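Side-chain contacts in putative ABC transporter, periplasmic binding protein, amino acid (Neisseria gonorrhoeae, PDB 2YJP), which binds L-cysteine as the solute receptor of a putative amino-acid ABC transporter, probably delivering it to the membrane transporter for uptake: residues A[255-260]-A[264-269]; A[160-165]-A[205-210]. The protein carries 1 engineered substitution. All blocks are in the same frame, centred on the assembly; numbering follows the deposited sequence.

Interaction 1: A[255-260]-A[264-269]; sequences NGEIAA and DGRLKA
A260, R266 and D264 meet at the junction of helices 248-264 and 266-274. The CB of A260 lies at the edge of the R266 guanidinium, near its plane, 3.9 Å from NH2; the small methyl allows that edge to lie close to the helix. The A260 carbonyl takes the backbone N-H of D264, N to O 2.9 Å, an i to i+4 bond. D264 has its CG between its own N and carbonyl carbon (chi1 71°), which turns the carboxylate back toward R266. It forms a salt bridge with R266, OD1 to NE 2.8 Å, met on the syn side and nearly straight (164°). The same OD1 accepts from the backbone N of R266 through the anti lone pair, an Asx turn. G265, between D264 and R266, has phi 96°, where a side chain would jam against the carbonyl O of D264. Farther along the guanidinium, water 1 accepts from R266 NH2 at 3.1 Å and donates to E257 OE2 at 2.7 Å, while NH1 forms a salt bridge with D91 of helix 80-93. This is consistent with a guanidinium held in its orientation near the surface, its charge probably balanced by D264 and D91, with E257 linked through water.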
ATOM      1  N   ASN A 255     -14.839   2.472   9.871  1.00 23.12           N
ATOM      2  CA  ASN A 255     -14.572   3.839  10.386  1.00 23.99           C
ATOM      3  C   ASN A 255     -14.418   3.878  11.926  1.00 25.16           C
ATOM      4  O   ASN A 255     -13.451   4.437  12.424  1.00 25.13           O
ATOM      5  CB  ASN A 255     -15.706   4.791  10.002  1.00 24.58           C
ATOM      6  CG  ASN A 255     -15.681   5.167   8.530  1.00 26.94           C
ATOM      7  OD1 ASN A 255     -14.688   4.964   7.842  1.00 24.51           O
ATOM      8  ND2 ASN A 255     -16.790   5.725   8.045  1.00 24.25           N
ATOM      9  N   GLY A 256     -15.387   3.294  12.651  1.00 25.06           N
ATOM     10  CA  GLY A 256     -15.387   3.245  14.093  1.00 26.75           C
ATOM     11  C   GLY A 256     -14.177   2.464  14.609  1.00 26.80           C
ATOM     12  O   GLY A 256     -13.531   2.848  15.577  1.00 27.33           O
ATOM     13  N   GLU A 257     -13.872   1.367  13.939  1.00 25.68           N
ATOM     14  CA  GLU A 257     -12.660   0.600  14.259  1.00 25.58           C
ATOM     15  C   GLU A 257     -11.352   1.349  14.071  1.00 24.46           C
ATOM     16  O   GLU A 257     -10.504   1.264  14.949  1.00 25.44           O
ATOM     17  CB  GLU A 257     -12.604  -0.651  13.427  1.00 24.40           C
ATOM     18  CG  GLU A 257     -13.603  -1.678  13.824  1.00 27.19           C
ATOM     19  CD  GLU A 257     -13.209  -2.334  15.116  1.00 32.24           C
ATOM     20  OE1 GLU A 257     -12.027  -2.769  15.194  1.00 33.63           O
ATOM     21  OE2 GLU A 257     -14.052  -2.388  16.056  1.00 32.29           O
ATOM     22  N   ILE A 258     -11.189   2.053  12.944  1.00 23.09           N
ATOM     23  CA  ILE A 258      -9.992   2.849  12.712  1.00 23.35           C
ATOM     24  C   ILE A 258      -9.832   3.930  13.773  1.00 25.01           C
ATOM     25  O   ILE A 258      -8.735   4.124  14.289  1.00 25.49           O
ATOM     26  CB  ILE A 258      -9.949   3.481  11.299  1.00 22.46           C
ATOM     27  CG1 ILE A 258      -9.851   2.381  10.227  1.00 22.89           C
ATOM     28  CG2 ILE A 258      -8.768   4.488  11.155  1.00 21.33           C
ATOM     29  CD1 ILE A 258      -8.627   1.407  10.349  1.00 21.67           C
ATOM     30  N   ALA A 259     -10.942   4.604  14.092  1.00 26.19           N
ATOM     31  CA  ALA A 259     -10.961   5.747  15.003  1.00 27.62           C
ATOM     32  C   ALA A 259     -10.526   5.229  16.349  1.00 28.89           C
ATOM     33  O   ALA A 259      -9.721   5.875  17.045  1.00 29.79           O
ATOM     34  CB  ALA A 259     -12.391   6.378  15.098  1.00 27.71           C
ATOM     35  N   ALA A 260     -11.078   4.061  16.714  1.00 28.53           N
ATOM     36  CA  ALA A 260     -10.802   3.477  18.040  1.00 30.13           C
ATOM     37  C   ALA A 260      -9.337   3.050  18.118  1.00 29.91           C
ATOM     38  O   ALA A 260      -8.720   3.199  19.178  1.00 32.23           O
ATOM     39  CB  ALA A 260     -11.733   2.305  18.385  1.00 29.27           C
ATOM     40  N   ASP A 264      -6.761   4.218  21.078  1.00 35.45           N
ATOM     41  CA  ASP A 264      -6.319   3.246  22.069  1.00 36.97           C
ATOM     42  C   ASP A 264      -4.916   2.647  21.898  1.00 35.52           C
ATOM     43  O   ASP A 264      -4.538   1.767  22.652  1.00 36.47           O
ATOM     44  CB  ASP A 264      -7.369   2.127  22.261  1.00 37.51           C
ATOM     45  CG  ASP A 264      -7.471   1.137  21.046  1.00 38.75           C
ATOM     46  OD1 ASP A 264      -6.647   0.762  20.286  1.00 39.54           O
ATOM     47  OD2 ASP A 264      -8.464   0.629  20.729  1.00 38.73           O
ATOM     48  N   GLY A 265      -4.145   3.096  20.918  1.00 34.22           N
ATOM     49  CA  GLY A 265      -2.755   2.657  20.792  1.00 32.99           C
ATOM     50  C   GLY A 265      -2.522   1.509  19.842  1.00 31.29           C
ATOM     51  O   GLY A 265      -1.384   1.222  19.527  1.00 31.27           O
ATOM     52  N   ARG A 266      -3.578   0.851  19.354  1.00 29.89           N
ATOM     53  CA  ARG A 266      -3.407  -0.257  18.409  1.00 27.75           C
ATOM     54  C   ARG A 266      -2.740   0.108  17.115  1.00 26.60           C
ATOM     55  O   ARG A 266      -1.941  -0.677  16.619  1.00 26.44           O
ATOM     56  CB  ARG A 266      -4.724  -0.993  18.134  1.00 27.30           C
ATOM     57  CG  ARG A 266      -5.063  -1.975  19.325  1.00 30.23           C
ATOM     58  CD  ARG A 266      -6.457  -2.635  19.248  1.00 29.07           C
ATOM     59  NE  ARG A 266      -7.486  -1.641  19.100  1.00 30.83           N
ATOM     60  CZ  ARG A 266      -8.714  -1.850  18.628  1.00 31.83           C
ATOM     61  NH1 ARG A 266      -9.091  -3.015  18.233  1.00 29.43           N
ATOM     62  NH2 ARG A 266      -9.591  -0.901  18.540  1.00 31.09           N
ATOM     63  N   LEU A 267      -3.058   1.274  16.554  1.00 26.31           N
ATOM     64  CA  LEU A 267      -2.325   1.784  15.379  1.00 25.52           C
ATOM     65  C   LEU A 267      -0.854   2.094  15.686  1.00 25.64           C
ATOM     66  O   LEU A 267       0.033   1.676  14.963  1.00 24.82           O
ATOM     67  CB  LEU A 267      -3.038   2.995  14.745  1.00 25.29           C
ATOM     68  CG  LEU A 267      -2.510   3.359  13.351  1.00 26.25           C
ATOM     69  CD1 LEU A 267      -2.864   2.293  12.293  1.00 24.42           C
ATOM     70  CD2 LEU A 267      -3.073   4.702  12.939  1.00 29.94           C
ATOM     71  N   LYS A 268      -0.599   2.775  16.799  1.00 27.40           N
ATOM     72  CA  LYS A 268       0.777   3.024  17.241  1.00 28.44           C
ATOM     73  C   LYS A 268       1.556   1.692  17.464  1.00 27.58           C
ATOM     74  O   LYS A 268       2.706   1.549  17.011  1.00 26.95           O
ATOM     75  CB  LYS A 268       0.782   3.948  18.474  1.00 30.39           C
ATOM     76  CG  LYS A 268       2.161   4.359  19.040  1.00 36.12           C
ATOM     77  CD  LYS A 268       2.846   5.517  18.236  1.00 40.10           C
ATOM     78  CE  LYS A 268       3.658   6.465  19.187  1.00 45.01           C
ATOM     79  NZ  LYS A 268       5.120   6.113  19.339  1.00 49.14           N
ATOM     80  N   ALA A 269       0.909   0.711  18.098  1.00 27.02           N
ATOM     81  CA  ALA A 269       1.512  -0.624  18.284  1.00 26.81           C
ATOM     82  C   ALA A 269       1.884  -1.319  16.941  1.00 24.76           C
ATOM     83  O   ALA A 269       3.005  -1.837  16.761  1.00 24.66           O
ATOM     84  CB  ALA A 269       0.634  -1.526  19.199  1.00 26.42           C
TER
HETATM   85  O   HOH W   1     -12.626  -1.676  18.229  1.00 36.58           O

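Interaction 2: A[160-165]-A[205-210]; sequences AQLKDQ and RGVALA
V207 presents its two methyl groups to different partners: CG2 to L162 and CG1 to Q165. Its side chain and that of L162 lie at a slant to one another, and the touch is methyl to methyl, L162 CD2 to V207 CG2 at 3.6 Å. L162 reaches this point with its end rather than its base: its CG stands anti to the carbonyl carbon (chi1 -58°), chi2 (169°) sends CD1 onward, and the other methyl, CD2, turns to the valine. Q165 instead runs across V207 at about a right angle. Its chain bends at chi2 (-90°), folding the amide back over the valine; Q165 CD lies 3.6 Å from V207 CG1, and Q165 OE1 and NE2 are each 3.7 Å from that same methyl. The V207 CG1 methyl thus sits over the flat face of the Q165 amide. Leucine suits the buried side, where I156 and V186 also pack on it; glutamine suits the partly exposed side, since its aliphatic stem and amide face can cover a methyl while the amide's polar groups are directed elsewhere. No hydrogen bond joins the two segments, but V207 pairs through its backbone with T166. A type II turn from L162 to Q165 leads into strand 166-170, inside the mixed sheet of one lobe of the periplasmic binding protein fold, and packs beside the residue leading into the parallel strand 208-212.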
ATOM      1  N   ALA A 160      13.835  15.797 -16.978  1.00 25.56           N
ATOM      2  CA  ALA A 160      14.653  15.829 -18.214  1.00 26.70           C
ATOM      3  C   ALA A 160      15.625  14.644 -18.326  1.00 27.07           C
ATOM      4  O   ALA A 160      15.995  14.226 -19.413  1.00 27.53           O
ATOM      5  CB  ALA A 160      15.438  17.147 -18.378  1.00 28.33           C
ATOM      6  N   GLN A 161      16.075  14.118 -17.193  1.00 26.95           N
ATOM      7  CA  GLN A 161      16.989  12.967 -17.169  1.00 27.17           C
ATOM      8  C   GLN A 161      16.325  11.673 -17.656  1.00 28.11           C
ATOM      9  O   GLN A 161      17.015  10.721 -18.020  1.00 28.68           O
ATOM     10  CB  GLN A 161      17.592  12.772 -15.784  1.00 26.17           C
ATOM     11  CG  GLN A 161      18.692  13.779 -15.444  1.00 24.98           C
ATOM     12  CD  GLN A 161      19.010  13.790 -13.963  1.00 24.48           C
ATOM     13  OE1 GLN A 161      18.195  13.402 -13.123  1.00 22.63           O
ATOM     14  NE2 GLN A 161      20.172  14.261 -13.642  1.00 23.44           N
ATOM     15  N   LEU A 162      14.997  11.632 -17.745  1.00 28.61           N
ATOM     16  CA  LEU A 162      14.366  10.479 -18.312  1.00 28.56           C
ATOM     17  C   LEU A 162      14.314  10.450 -19.874  1.00 32.11           C
ATOM     18  O   LEU A 162      13.935   9.413 -20.474  1.00 33.18           O
ATOM     19  CB  LEU A 162      13.021  10.246 -17.642  1.00 25.95           C
ATOM     20  CG  LEU A 162      13.098  10.052 -16.108  1.00 24.51           C
ATOM     21  CD1 LEU A 162      11.709  10.085 -15.443  1.00 23.00           C
ATOM     22  CD2 LEU A 162      13.862   8.807 -15.657  1.00 17.37           C
ATOM     23  N   LYS A 163      14.754  11.529 -20.544  1.00 34.26           N
ATOM     24  CA  LYS A 163      14.752  11.571 -22.021  1.00 36.75           C
ATOM     25  C   LYS A 163      15.414  10.355 -22.703  1.00 37.78           C
ATOM     26  O   LYS A 163      16.605  10.048 -22.455  1.00 37.88           O
ATOM     27  CB  LYS A 163      15.464  12.834 -22.505  1.00 39.64           C
ATOM     28  CG  LYS A 163      15.462  13.054 -24.038  1.00 43.42           C
ATOM     29  CD  LYS A 163      14.183  13.764 -24.500  1.00 47.32           C
ATOM     30  N   ASP A 164      14.672   9.685 -23.596  1.00 38.21           N
ATOM     31  CA  ASP A 164      15.202   8.494 -24.326  1.00 38.25           C
ATOM     32  C   ASP A 164      15.471   7.311 -23.377  1.00 35.99           C
ATOM     33  O   ASP A 164      16.280   6.421 -23.675  1.00 36.27           O
ATOM     34  CB  ASP A 164      16.468   8.827 -25.145  1.00 40.07           C
ATOM     35  CG  ASP A 164      16.187   9.784 -26.291  1.00 44.85           C
ATOM     36  OD1 ASP A 164      15.015   9.799 -26.750  1.00 47.60           O
ATOM     37  OD2 ASP A 164      17.109  10.522 -26.735  1.00 48.31           O
ATOM     38  N   GLN A 165      14.796   7.316 -22.234  1.00 32.85           N
ATOM     39  CA  GLN A 165      15.035   6.324 -21.205  1.00 31.27           C
ATOM     40  C   GLN A 165      13.697   5.802 -20.624  1.00 28.70           C
ATOM     41  O   GLN A 165      12.654   6.397 -20.846  1.00 27.99           O
ATOM     42  CB  GLN A 165      15.918   6.918 -20.112  1.00 31.26           C
ATOM     43  CG  GLN A 165      17.263   7.456 -20.612  1.00 37.83           C
ATOM     44  CD  GLN A 165      18.386   6.414 -20.609  1.00 45.40           C
ATOM     45  OE1 GLN A 165      18.219   5.277 -21.070  1.00 48.31           O
ATOM     46  NE2 GLN A 165      19.542   6.806 -20.078  1.00 47.43           N
ATOM     47  N   ARG A 205      16.496  -2.736 -16.615  1.00 26.68           N
ATOM     48  CA  ARG A 205      15.457  -2.596 -17.613  1.00 26.66           C
ATOM     49  C   ARG A 205      14.974  -1.141 -17.730  1.00 25.66           C
ATOM     50  O   ARG A 205      14.406  -0.746 -18.747  1.00 26.72           O
ATOM     51  CB  ARG A 205      14.319  -3.580 -17.320  1.00 27.50           C
ATOM     52  CG  ARG A 205      14.605  -5.085 -17.679  1.00 30.36           C
ATOM     53  CD  ARG A 205      14.284  -5.362 -19.146  1.00 39.18           C
ATOM     54  NE  ARG A 205      12.934  -5.902 -19.389  1.00 42.72           N
ATOM     55  CZ  ARG A 205      12.159  -5.559 -20.436  1.00 45.56           C
ATOM     56  NH1 ARG A 205      12.574  -4.649 -21.324  1.00 43.32           N
ATOM     57  NH2 ARG A 205      10.951  -6.116 -20.589  1.00 45.57           N
ATOM     58  N   GLY A 206      15.228  -0.338 -16.701  1.00 23.64           N
ATOM     59  CA  GLY A 206      14.947   1.099 -16.687  1.00 22.49           C
ATOM     60  C   GLY A 206      16.001   1.799 -15.848  1.00 22.47           C
ATOM     61  O   GLY A 206      16.750   1.138 -15.129  1.00 22.89           O
ATOM     62  N   VAL A 207      16.064   3.121 -15.944  1.00 21.84           N
ATOM     63  CA  VAL A 207      17.080   3.931 -15.268  1.00 20.96           C
ATOM     64  C   VAL A 207      16.645   4.300 -13.860  1.00 20.33           C
ATOM     65  O   VAL A 207      17.493   4.744 -13.096  1.00 19.88           O
ATOM     66  CB  VAL A 207      17.390   5.247 -16.027  1.00 21.60           C
ATOM     67  CG1 VAL A 207      17.861   4.927 -17.418  1.00 22.99           C
ATOM     68  CG2 VAL A 207      16.176   6.126 -16.104  1.00 20.60           C
ATOM     69  N   ALA A 208      15.350   4.083 -13.530  1.00 18.50           N
ATOM     70  CA  ALA A 208      14.742   4.467 -12.266  1.00 16.86           C
ATOM     71  C   ALA A 208      13.380   3.791 -12.084  1.00 17.12           C
ATOM     72  O   ALA A 208      12.796   3.256 -13.041  1.00 17.51           O
ATOM     73  CB  ALA A 208      14.556   5.981 -12.203  1.00 16.50           C
ATOM     74  N   LEU A 209      12.848   3.867 -10.864  1.00 15.82           N
ATOM     75  CA  LEU A 209      11.591   3.260 -10.549  1.00 15.87           C
ATOM     76  C   LEU A 209      10.841   4.182  -9.595  1.00 15.48           C
ATOM     77  O   LEU A 209      11.395   4.650  -8.604  1.00 16.23           O
ATOM     78  CB  LEU A 209      11.842   1.893  -9.920  1.00 16.03           C
ATOM     79  CG  LEU A 209      10.666   1.039  -9.480  1.00 16.30           C
ATOM     80  CD1 LEU A 209      11.088  -0.407  -9.166  1.00 13.46           C
ATOM     81  CD2 LEU A 209       9.916   1.676  -8.244  1.00 13.12           C
ATOM     82  N   ALA A 210       9.592   4.460  -9.906  1.00 15.29           N
ATOM     83  CA  ALA A 210       8.784   5.338  -9.086  1.00 14.89           C
ATOM     84  C   ALA A 210       7.722   4.547  -8.315  1.00 14.53           C
ATOM     85  O   ALA A 210       7.130   3.605  -8.863  1.00 13.71           O
ATOM     86  CB  ALA A 210       8.130   6.388  -9.961  1.00 14.88           C
TER

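The two contacts lie on opposite sides of the chain's centre, their own centres about 40 Å apart, and share no helix or strand. Interaction 1 is a surface contact between successive helices, only a few residues apart in sequence, and is governed by charge and water. Interaction 2 is partly buried and brings together segments 40 residues apart, joining a turn to the residue leading into strand 208-212 by van der Waals contact, with no hydrogen bond between the segments. Their surroundings differ too: 255-260 with 264-269 lies away from the annotated sites, whereas L162 of interaction 2 has its side chain about 8 Å from a bound zinc ion, without being one of its ligands.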